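Local structure of titin (Homo sapiens, 3LCY) at residues Ile10-Lys15 against Ser28-Gly33; Val17-Gly22 against Val67-Gln72; Leu97-Gln102 against Met126-Pro131; Arg122-Tyr127 against Glu156-Leu161. The protein spans half a sarcomere, from Z-disc to M-line, as a giant elastic scaffold that also carries a serine/threonine kinase domain. One frame throughout, in Å; residues are numbered along the deposited sequence.

Contact 1: residues Ile10-Lys15 against Ser28-Gly33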
# COMPACT_ATOMS: atom_id res chain seq x y z
N ILE A 10 3.81 24.81 -16.08
CA ILE A 10 2.68 24.05 -15.60
C ILE A 10 1.40 24.86 -15.68
O ILE A 10 1.31 25.94 -15.13
CB ILE A 10 2.93 23.57 -14.16
CG1 ILE A 10 4.06 22.54 -14.15
CG2 ILE A 10 1.69 22.98 -13.56
CD1 ILE A 10 4.78 22.43 -12.86
N ARG A 11 0.40 24.33 -16.39
CA ARG A 11 -0.90 24.98 -16.51
C ARG A 11 -1.80 24.39 -15.45
O ARG A 11 -2.47 25.09 -14.73
CB ARG A 11 -1.50 24.75 -17.89
CG ARG A 11 -0.93 25.66 -18.93
CD ARG A 11 -1.55 27.02 -18.83
NE ARG A 11 -0.88 27.99 -19.68
CZ ARG A 11 -1.16 28.18 -20.97
NH1 ARG A 11 -2.08 27.46 -21.57
NH2 ARG A 11 -0.50 29.09 -21.65
N LYS A 12 -1.77 23.07 -15.36
CA LYS A 12 -2.49 22.33 -14.35
C LYS A 12 -1.49 21.36 -13.76
O LYS A 12 -0.90 20.57 -14.46
CB LYS A 12 -3.66 21.59 -14.98
CG LYS A 12 -4.49 20.77 -14.02
CD LYS A 12 -4.07 19.31 -14.03
CE LYS A 12 -4.76 18.53 -12.91
NZ LYS A 12 -4.30 17.13 -12.82
N GLU A 13 -1.27 21.45 -12.47
CA GLU A 13 -0.35 20.55 -11.79
C GLU A 13 -1.03 19.24 -11.46
O GLU A 13 -2.24 19.15 -11.43
CB GLU A 13 0.19 21.20 -10.53
CG GLU A 13 -0.84 21.42 -9.47
CD GLU A 13 -0.22 21.94 -8.23
OE1 GLU A 13 0.67 22.80 -8.34
OE2 GLU A 13 -0.60 21.49 -7.14
N MET A 14 -0.24 18.21 -11.21
CA MET A 14 -0.79 16.92 -10.87
C MET A 14 -1.55 16.96 -9.56
O MET A 14 -1.18 17.67 -8.65
CB MET A 14 0.29 15.86 -10.81
CG MET A 14 0.73 15.38 -12.15
SD MET A 14 1.76 13.95 -12.01
CE MET A 14 0.55 12.67 -12.15
N LYS A 15 -2.61 16.18 -9.50
CA LYS A 15 -3.44 16.13 -8.33
C LYS A 15 -3.53 14.73 -7.82
O LYS A 15 -3.37 13.77 -8.54
CB LYS A 15 -4.85 16.59 -8.68
CG LYS A 15 -4.95 17.99 -9.14
CD LYS A 15 -4.65 18.95 -8.03
CE LYS A 15 -4.53 20.35 -8.58
NZ LYS A 15 -4.52 21.35 -7.51
N SER A 28 -2.99 12.90 -14.39
CA SER A 28 -2.83 13.86 -15.48
C SER A 28 -2.31 15.22 -15.04
O SER A 28 -2.43 15.60 -13.87
CB SER A 28 -4.16 14.03 -16.23
OG SER A 28 -4.01 14.88 -17.35
N CYS A 29 -1.74 15.95 -15.99
CA CYS A 29 -1.25 17.30 -15.74
C CYS A 29 -1.08 18.04 -17.06
O CYS A 29 -0.95 17.42 -18.11
CB CYS A 29 0.09 17.26 -14.99
SG CYS A 29 1.46 16.59 -15.95
N GLN A 30 -1.05 19.36 -17.04
CA GLN A 30 -0.79 20.14 -18.23
C GLN A 30 0.45 20.96 -18.15
O GLN A 30 0.57 21.79 -17.32
CB GLN A 30 -1.90 21.11 -18.46
CG GLN A 30 -3.20 20.55 -18.32
CD GLN A 30 -4.14 21.24 -19.17
OE1 GLN A 30 -3.80 22.18 -19.83
NE2 GLN A 30 -5.35 20.78 -19.20
N ILE A 31 1.36 20.74 -19.07
CA ILE A 31 2.59 21.47 -19.18
C ILE A 31 2.82 21.92 -20.61
O ILE A 31 2.76 21.16 -21.52
CB ILE A 31 3.74 20.61 -18.73
CG1 ILE A 31 3.46 20.04 -17.36
CG2 ILE A 31 4.96 21.40 -18.69
CD1 ILE A 31 4.25 18.86 -17.00
N VAL A 32 3.07 23.21 -20.77
CA VAL A 32 3.27 23.78 -22.09
C VAL A 32 4.66 24.38 -22.28
O VAL A 32 5.18 25.04 -21.39
CB VAL A 32 2.21 24.85 -22.38
CG1 VAL A 32 0.85 24.20 -22.52
CG2 VAL A 32 2.18 25.86 -21.27
N GLY A 33 5.24 24.14 -23.45
CA GLY A 33 6.55 24.65 -23.77
C GLY A 33 6.76 24.71 -25.26
O GLY A 33 6.05 24.08 -25.97
O HOH W 1 -3.71 14.01 -11.56
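Arg11 and Lys12 both face Gln30, and the extra residue makes a classic beta bulge where the first strand of this I-set immunoglobulin domain turns away from its sheet. Gln30 O takes a bond from Arg11 N at 2.7 Å. Lys12 N lies 3.3 Å from Gln30 O in a weaker one, and Gln30 N returns a bond to Lys12 O. Just ahead of the bulge, Ile10 and Ile31 lie side by side and point the same way, CG1 against CG1 at 4.1 Å. Arg11 instead crosses Val32 at about a right angle: its CG lies 3.9 Å from Val32 CG2, and that same methyl sits over one face of the guanidinium, offset toward its rim. Lys12 packs its CB alongside Gln30 CG at 3.5 Å. Its CG is directed away from the backbone N (chi1 180°), and the chain then bends at chi2, which swings NZ round to Ser28 O at 2.6 Å. The amine comes in from above that carbonyl's plane, 51° out of it. Met14 turns inward, its CG 3.5 Å from Cys29 CB, and both residues also touch Cys80 of the facing sheet. Beyond the bulge a water accepts from both Lys15 N and Ser28 N and bridges the two backbones. Met14 N and Lys15 O already bond to Thr91 and Ser93, so the chain is passing from one sheet of the sandwich to the other. A lysine side chain thus ties the departing segment to Ser28 O, and its ammonium probably polarises that carbonyl.

Contact 2: residues Val17-Gly22 against Val67-Gln72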
# COMPACT_ATOMS: atom_id res chain seq x y z
N VAL A 17 -5.02 11.32 -6.81
CA VAL A 17 -6.08 10.55 -7.46
C VAL A 17 -6.38 9.27 -6.69
O VAL A 17 -5.46 8.58 -6.25
CB VAL A 17 -5.70 10.20 -8.91
CG1 VAL A 17 -6.66 9.16 -9.48
CG2 VAL A 17 -5.69 11.45 -9.77
N THR A 18 -7.66 8.95 -6.55
CA THR A 18 -8.06 7.71 -5.89
C THR A 18 -8.78 6.78 -6.85
O THR A 18 -9.64 7.20 -7.63
CB THR A 18 -8.96 7.98 -4.67
OG1 THR A 18 -9.19 6.76 -3.96
CG2 THR A 18 -10.30 8.56 -5.10
N THR A 19 -8.42 5.50 -6.81
CA THR A 19 -9.05 4.50 -7.66
C THR A 19 -9.15 3.17 -6.93
O THR A 19 -8.38 2.89 -6.02
CB THR A 19 -8.26 4.30 -8.97
OG1 THR A 19 -9.10 3.67 -9.95
CG2 THR A 19 -7.04 3.42 -8.72
N LYS A 20 -10.12 2.36 -7.34
CA LYS A 20 -10.29 1.04 -6.75
C LYS A 20 -9.15 0.12 -7.15
O LYS A 20 -8.79 0.03 -8.33
CB LYS A 20 -11.62 0.42 -7.17
CG LYS A 20 -11.79 -1.03 -6.74
CD LYS A 20 -13.03 -1.66 -7.36
CE LYS A 20 -13.15 -3.13 -6.97
NZ LYS A 20 -14.32 -3.78 -7.62
N LEU A 21 -8.56 -0.56 -6.17
CA LEU A 21 -7.48 -1.51 -6.44
C LEU A 21 -7.93 -2.53 -7.48
O LEU A 21 -8.98 -3.14 -7.35
CB LEU A 21 -7.05 -2.21 -5.15
CG LEU A 21 -5.94 -3.25 -5.29
CD1 LEU A 21 -4.72 -2.65 -5.97
CD2 LEU A 21 -5.57 -3.83 -3.93
N GLY A 22 -7.12 -2.69 -8.52
CA GLY A 22 -7.46 -3.59 -9.61
C GLY A 22 -7.98 -2.85 -10.82
O GLY A 22 -8.06 -3.41 -11.91
N VAL A 67 -2.31 3.90 -14.80
CA VAL A 67 -1.76 2.77 -14.08
C VAL A 67 -2.85 1.73 -13.89
O VAL A 67 -3.91 2.03 -13.36
CB VAL A 67 -1.24 3.17 -12.69
CG1 VAL A 67 -0.71 1.96 -11.95
CG2 VAL A 67 -0.18 4.25 -12.81
N MET A 68 -2.58 0.51 -14.32
CA MET A 68 -3.55 -0.54 -14.15
C MET A 68 -3.10 -1.15 -12.85
O MET A 68 -2.15 -1.92 -12.81
CB MET A 68 -3.47 -1.55 -15.28
CG MET A 68 -3.53 -0.94 -16.66
SD MET A 68 -4.94 0.14 -16.92
CE MET A 68 -6.29 -1.00 -16.73
N THR A 69 -3.78 -0.79 -11.78
CA THR A 69 -3.43 -1.26 -10.50
C THR A 69 -3.66 -2.72 -10.28
O THR A 69 -4.64 -3.23 -10.66
CB THR A 69 -4.10 -0.42 -9.44
OG1 THR A 69 -5.49 -0.71 -9.40
CG2 THR A 69 -3.92 0.98 -9.75
N GLU A 70 -2.71 -3.38 -9.67
CA GLU A 70 -2.83 -4.76 -9.39
C GLU A 70 -2.56 -5.06 -7.95
O GLU A 70 -3.08 -5.96 -7.41
CB GLU A 70 -1.89 -5.55 -10.26
CG GLU A 70 -0.58 -4.90 -10.47
CD GLU A 70 0.46 -5.81 -11.06
OE1 GLU A 70 0.16 -6.95 -11.33
OE2 GLU A 70 1.59 -5.39 -11.26
N GLU A 71 -1.71 -4.27 -7.33
CA GLU A 71 -1.25 -4.50 -5.99
C GLU A 71 -1.15 -3.25 -5.18
O GLU A 71 -1.11 -2.20 -5.69
CB GLU A 71 0.09 -5.23 -6.00
CG GLU A 71 1.21 -4.42 -6.54
CD GLU A 71 2.54 -5.08 -6.50
OE1 GLU A 71 2.63 -6.20 -6.06
OE2 GLU A 71 3.50 -4.49 -6.93
N GLN A 72 -1.12 -3.40 -3.89
CA GLN A 72 -1.07 -2.30 -2.96
C GLN A 72 0.10 -1.40 -3.15
O GLN A 72 0.03 -0.27 -2.88
CB GLN A 72 -1.14 -2.80 -1.54
CG GLN A 72 -2.50 -2.84 -1.03
CD GLN A 72 -2.65 -3.49 0.29
OE1 GLN A 72 -3.62 -3.30 0.95
NE2 GLN A 72 -1.70 -4.25 0.66
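Gly22 meets Thr69 at the end of the first I-set immunoglobulin domain that faces its neighbour, where the strand 17-20 runs out beside the turn that follows strand 62-68. Thr69 OG1 accepts the backbone N of Gly22 at 2.7 Å, with a bent N-H...O angle of 141°, and also bonds to Glu23 O. The hydroxyl stands between the backbone N and the carbonyl carbon of Thr69 (chi1 72°), which aims it at the glycine and turns CG2 toward Thr19. There the two threonine methyls meet tip to tip, CG2 to CG2 at 4.1 Å. Leu21 closes the packed part: its CD1 rests on the turn backbone, 3.6 Å from Glu71 O and 3.8 Å from Glu70 C, while its side chain also touches Leu97 and, in the second domain, Ile128. The solvent side is looser. Lys20 points away from the turn, and Glu70 and Glu71 away from the 17-22 segment; the carboxylate of Glu70 pairs with Lys53 instead. Gly22 itself has a positive phi of 102°, a conformation in which a CB would jam against the preceding carbonyl oxygen. Gly22 CA comes within 3.0 Å of Thr69 O in a CA-H...O contact.

Contact 3: residues Leu97-Gln102 against Met126-Pro131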
# COMPACT_ATOMS: atom_id res chain seq x y z
N LEU A 97 -5.48 4.12 -3.10
CA LEU A 97 -6.23 2.94 -3.48
C LEU A 97 -7.48 2.76 -2.62
O LEU A 97 -7.57 3.30 -1.52
CB LEU A 97 -5.36 1.69 -3.38
CG LEU A 97 -4.12 1.66 -4.27
CD1 LEU A 97 -3.36 0.36 -4.08
CD2 LEU A 97 -4.50 1.85 -5.73
N GLN A 98 -8.44 2.00 -3.15
CA GLN A 98 -9.64 1.65 -2.41
C GLN A 98 -9.84 0.14 -2.45
O GLN A 98 -9.89 -0.46 -3.52
CB GLN A 98 -10.86 2.36 -3.00
CG GLN A 98 -10.81 3.87 -2.88
CD GLN A 98 -11.98 4.54 -3.58
OE1 GLN A 98 -11.90 5.72 -3.93
NE2 GLN A 98 -13.05 3.80 -3.79
N ALA A 99 -9.95 -0.47 -1.27
CA ALA A 99 -10.12 -1.91 -1.19
C ALA A 99 -10.72 -2.31 0.16
O ALA A 99 -10.25 -1.89 1.21
CB ALA A 99 -8.79 -2.62 -1.40
N THR A 100 -11.78 -3.12 0.11
CA THR A 100 -12.39 -3.63 1.33
C THR A 100 -11.40 -4.55 2.01
O THR A 100 -10.74 -5.35 1.35
CB THR A 100 -13.68 -4.41 1.03
OG1 THR A 100 -13.35 -5.62 0.34
CG2 THR A 100 -14.61 -3.58 0.16
N PRO A 101 -11.28 -4.44 3.34
CA PRO A 101 -10.33 -5.26 4.10
C PRO A 101 -10.45 -6.73 3.72
O PRO A 101 -11.56 -7.27 3.63
CB PRO A 101 -10.77 -5.04 5.55
CG PRO A 101 -11.35 -3.67 5.54
CD PRO A 101 -12.03 -3.52 4.21
N GLN A 102 -9.31 -7.37 3.48
CA GLN A 102 -9.28 -8.75 3.01
C GLN A 102 -7.95 -9.39 3.39
O GLN A 102 -6.89 -8.82 3.12
CB GLN A 102 -9.45 -8.79 1.50
CG GLN A 102 -9.07 -10.12 0.86
CD GLN A 102 -8.87 -10.01 -0.64
OE1 GLN A 102 -8.78 -8.91 -1.19
NE2 GLN A 102 -8.80 -11.15 -1.31
N MET A 126 -0.57 -11.07 6.75
CA MET A 126 -0.60 -10.19 5.60
C MET A 126 -2.05 -9.90 5.21
O MET A 126 -2.90 -10.76 5.24
CB MET A 126 0.17 -10.80 4.43
CG MET A 126 1.62 -11.08 4.71
SD MET A 126 2.68 -9.64 4.84
CE MET A 126 2.75 -9.07 3.16
N TYR A 127 -2.34 -8.66 4.86
CA TYR A 127 -3.69 -8.29 4.50
C TYR A 127 -3.74 -7.32 3.35
O TYR A 127 -2.77 -6.67 3.01
CB TYR A 127 -4.39 -7.66 5.69
CG TYR A 127 -3.96 -6.25 5.94
CD1 TYR A 127 -4.59 -5.19 5.33
CD2 TYR A 127 -2.90 -5.98 6.77
CE1 TYR A 127 -4.18 -3.93 5.54
CE2 TYR A 127 -2.50 -4.70 6.99
CZ TYR A 127 -3.14 -3.68 6.37
OH TYR A 127 -2.76 -2.41 6.58
N ILE A 128 -4.91 -7.23 2.74
CA ILE A 128 -5.14 -6.25 1.71
C ILE A 128 -6.27 -5.36 2.19
O ILE A 128 -7.34 -5.83 2.48
CB ILE A 128 -5.52 -6.91 0.37
CG1 ILE A 128 -4.30 -7.56 -0.26
CG2 ILE A 128 -6.07 -5.89 -0.57
CD1 ILE A 128 -4.61 -8.34 -1.47
N GLY A 129 -6.02 -4.07 2.27
CA GLY A 129 -7.05 -3.13 2.62
C GLY A 129 -6.68 -1.67 2.46
O GLY A 129 -5.76 -1.23 3.04
N ARG A 130 -7.42 -0.92 1.66
CA ARG A 130 -7.14 0.50 1.50
C ARG A 130 -8.43 1.29 1.67
O ARG A 130 -9.43 0.92 1.08
CB ARG A 130 -6.48 0.80 0.15
CG ARG A 130 -5.03 0.39 0.08
CD ARG A 130 -4.24 0.90 1.27
NE ARG A 130 -2.81 0.62 1.14
CZ ARG A 130 -2.16 -0.30 1.84
NH1 ARG A 130 -2.79 -1.03 2.74
NH2 ARG A 130 -0.86 -0.48 1.65
N PRO A 131 -8.45 2.34 2.47
CA PRO A 131 -7.30 2.86 3.22
C PRO A 131 -6.90 1.92 4.35
O PRO A 131 -7.67 1.04 4.70
CB PRO A 131 -7.85 4.15 3.82
CG PRO A 131 -9.31 3.95 3.86
CD PRO A 131 -9.63 3.20 2.62
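Ala99 pairs with Arg130 and Gln102 with Ile128, two antiparallel hydrogen-bonded pairs joined by four backbone hydrogen bonds. Ala99 N reaches Arg130 O at 2.8 Å, and Arg130 N answers to Ala99 O at 3.0 Å. In the second pair Ile128 N meets Gln102 O at 2.6 Å, and Gln102 N bonds to Ile128 O. Between the pairs the register slips by one residue, a beta bulge at Thr100 and Pro101. Pro101 has no N-H to offer, but its CA makes a CA-H...O contact with Ile128 O at 3.4 Å. Gly129 passes close to it, where a CB would be tight against Pro101 CA.

Side-chain packing is modest. Ala99 CB faces Ile128 CG2 at 4.3 Å, Gln102 OE1 lies by that same methyl, and Leu97 CB packs on Arg130 CG at 3.7 Å. Charge is concentrated in Arg130: a bend at chi2 (-49°) folds its guanidinium back so that NH1 bonds to Gly129 O, lying close to the guanidinium plane, while NE forms a salt bridge with Glu75 and NH2 bonds to Glu156 O. One unbroken strand, 88-103, thus runs from the first immunoglobulin domain into the junction and pairs with strand 121-130 of the second.

Contact 4: residues Arg122-Tyr127 against Glu156-Leu161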
# COMPACT_ATOMS: atom_id res chain seq x y z
N ARG A 122 5.33 -15.36 17.17
CA ARG A 122 4.99 -14.23 16.32
C ARG A 122 3.96 -14.62 15.27
O ARG A 122 4.17 -15.54 14.48
CB ARG A 122 6.25 -13.67 15.65
CG ARG A 122 7.38 -13.36 16.62
CD ARG A 122 8.65 -12.93 15.90
NE ARG A 122 8.81 -11.48 15.86
CZ ARG A 122 9.40 -10.77 16.81
NH1 ARG A 122 9.51 -9.45 16.69
NH2 ARG A 122 9.89 -11.37 17.88
N LEU A 123 2.84 -13.90 15.25
CA LEU A 123 1.80 -14.14 14.26
C LEU A 123 1.94 -12.99 13.28
O LEU A 123 1.75 -11.84 13.63
CB LEU A 123 0.42 -14.15 14.92
CG LEU A 123 -0.09 -15.51 15.40
CD1 LEU A 123 1.04 -16.38 15.88
CD2 LEU A 123 -1.11 -15.33 16.50
N HIS A 124 2.27 -13.32 12.04
CA HIS A 124 2.50 -12.33 11.00
C HIS A 124 1.44 -12.42 9.90
O HIS A 124 1.55 -13.23 8.98
CB HIS A 124 3.90 -12.52 10.40
CG HIS A 124 4.29 -11.47 9.42
ND1 HIS A 124 4.75 -10.23 9.80
CD2 HIS A 124 4.31 -11.47 8.07
CE1 HIS A 124 5.04 -9.51 8.73
NE2 HIS A 124 4.77 -10.25 7.66
N VAL A 125 0.40 -11.59 10.01
CA VAL A 125 -0.74 -11.65 9.10
C VAL A 125 -0.68 -10.60 7.99
O VAL A 125 -0.76 -9.40 8.25
CB VAL A 125 -2.07 -11.50 9.86
CG1 VAL A 125 -3.24 -11.62 8.90
CG2 VAL A 125 -2.18 -12.53 10.97
N MET A 126 -0.57 -11.07 6.75
CA MET A 126 -0.60 -10.19 5.60
C MET A 126 -2.05 -9.90 5.21
O MET A 126 -2.90 -10.76 5.24
CB MET A 126 0.17 -10.80 4.43
CG MET A 126 1.62 -11.08 4.71
SD MET A 126 2.68 -9.64 4.84
CE MET A 126 2.75 -9.07 3.16
N TYR A 127 -2.34 -8.66 4.86
CA TYR A 127 -3.69 -8.29 4.50
C TYR A 127 -3.74 -7.32 3.35
O TYR A 127 -2.77 -6.67 3.01
CB TYR A 127 -4.39 -7.66 5.69
CG TYR A 127 -3.96 -6.25 5.94
CD1 TYR A 127 -4.59 -5.19 5.33
CD2 TYR A 127 -2.90 -5.98 6.77
CE1 TYR A 127 -4.18 -3.93 5.54
CE2 TYR A 127 -2.50 -4.70 6.99
CZ TYR A 127 -3.14 -3.68 6.37
OH TYR A 127 -2.76 -2.41 6.58
N GLU A 156 0.96 -0.94 6.86
CA GLU A 156 0.08 -0.88 5.70
C GLU A 156 0.17 -2.15 4.86
O GLU A 156 -0.41 -2.22 3.77
CB GLU A 156 0.38 0.36 4.85
CG GLU A 156 1.61 0.23 3.95
CD GLU A 156 2.91 0.48 4.69
OE1 GLU A 156 2.88 0.62 5.93
OE2 GLU A 156 3.96 0.55 4.02
N HIS A 157 0.88 -3.15 5.37
CA HIS A 157 1.02 -4.41 4.65
C HIS A 157 0.70 -5.62 5.53
O HIS A 157 0.42 -6.70 5.02
CB HIS A 157 2.43 -4.55 4.07
CG HIS A 157 2.69 -3.65 2.91
ND1 HIS A 157 1.88 -3.61 1.78
CD2 HIS A 157 3.68 -2.75 2.66
CE1 HIS A 157 2.35 -2.74 0.92
NE2 HIS A 157 3.45 -2.20 1.43
N TYR A 158 0.73 -5.43 6.84
CA TYR A 158 0.49 -6.55 7.76
C TYR A 158 0.17 -6.09 9.18
O TYR A 158 0.40 -4.94 9.54
CB TYR A 158 1.70 -7.48 7.78
CG TYR A 158 2.98 -6.80 8.22
CD1 TYR A 158 3.96 -6.46 7.29
CD2 TYR A 158 3.20 -6.48 9.55
CE1 TYR A 158 5.12 -5.83 7.68
CE2 TYR A 158 4.37 -5.85 9.95
CZ TYR A 158 5.32 -5.53 9.01
OH TYR A 158 6.49 -4.90 9.39
N THR A 159 -0.35 -7.02 9.97
CA THR A 159 -0.48 -6.82 11.41
C THR A 159 0.32 -7.90 12.12
O THR A 159 0.08 -9.09 11.93
CB THR A 159 -1.96 -6.84 11.85
OG1 THR A 159 -2.03 -6.83 13.28
CG2 THR A 159 -2.65 -8.08 11.32
N HIS A 160 1.28 -7.48 12.94
CA HIS A 160 2.24 -8.40 13.53
C HIS A 160 2.11 -8.48 15.04
O HIS A 160 2.37 -7.51 15.75
CB HIS A 160 3.66 -7.99 13.14
CG HIS A 160 4.71 -9.00 13.51
ND1 HIS A 160 5.14 -9.97 12.65
CD2 HIS A 160 5.40 -9.18 14.67
CE1 HIS A 160 6.06 -10.71 13.24
NE2 HIS A 160 6.23 -10.25 14.47
N LEU A 161 1.70 -9.65 15.54
CA LEU A 161 1.56 -9.87 16.97
C LEU A 161 2.70 -10.73 17.50
O LEU A 161 2.91 -11.85 17.04
CB LEU A 161 0.22 -10.53 17.30
CG LEU A 161 0.03 -11.01 18.74
CD1 LEU A 161 0.04 -9.84 19.71
CD2 LEU A 161 -1.25 -11.82 18.88
O HOH W 2 0.01 -7.58 2.34
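Leu161 O is gripped twice by the neighbouring strand, by Leu123 N at 2.7 Å and by a CA-H...O contact from Arg122 CA at 3.2 Å. This is one end of a regular antiparallel ladder in the beta-sandwich of the second I-set domain, joining strands 121-130 and 158-163. Leu161 N returns a bond to Leu123 O, and Val125 and Thr159 exchange another two. The side chains of these pairs face the sandwich interior: Leu123 CD2 meets Leu161 CD2 at 4.2 Å, Thr159 CG2 lies against Val125 CB, and Thr159 OG1 is held by Asn154 and Trp137.

The other face carries an aromatic cluster. His124 and His160 form a non-hydrogen-bonded pair; with CG turned away from the backbone N in both (chi1 -174° and -171°), the rings lie rim to rim on this face, ND1 to ND1 at 2.9 Å. Either nitrogen could be the donor, one ND1 probably carrying the proton and the other accepting. Arg122 NE adds a weak bond to His160 NE2, near the ring plane. His124 also sets its CE1 over the centre of the Tyr158 ring, 3.4 Å from Tyr158 CG, with the two planes at 44°. Met126 SD lies 3.8 Å from Tyr158 CB and 5.3 Å from the centroid of its ring, an oblique Met-aromatic contact, and Tyr158 OH bonds to Glu153. At the fraying end Tyr127 lays its CE2 3.3 Å from Tyr158 N, and its OH bonds to Thr155 O. There Tyr127 N makes a weak bond to His157 O, and a water donates to both His157 O and Tyr127 O.

In the fold
The four contacts follow the long axis of the two-domain rod, from contact 1 in the first immunoglobulin domain to contact 4 in the second, with centres about 39 Å apart on opposite sides of the chain's centre. Contacts 1 and 2 have centres about 22 Å apart, adjoin in sequence and both reach the sheet of strands 24-34 and 62-68. Contact 2 lies at the interdomain junction, about 11 Å from contact 3 between centres; Gln72 OE1 reaches Gly129 N at 2.8 Å across it. Contacts 3 and 4, with centres about 13 Å apart, share Met126 and Tyr127 on strand 121-130, and the Arg130 guanidinium ties them together further. No ligand takes part in these contacts.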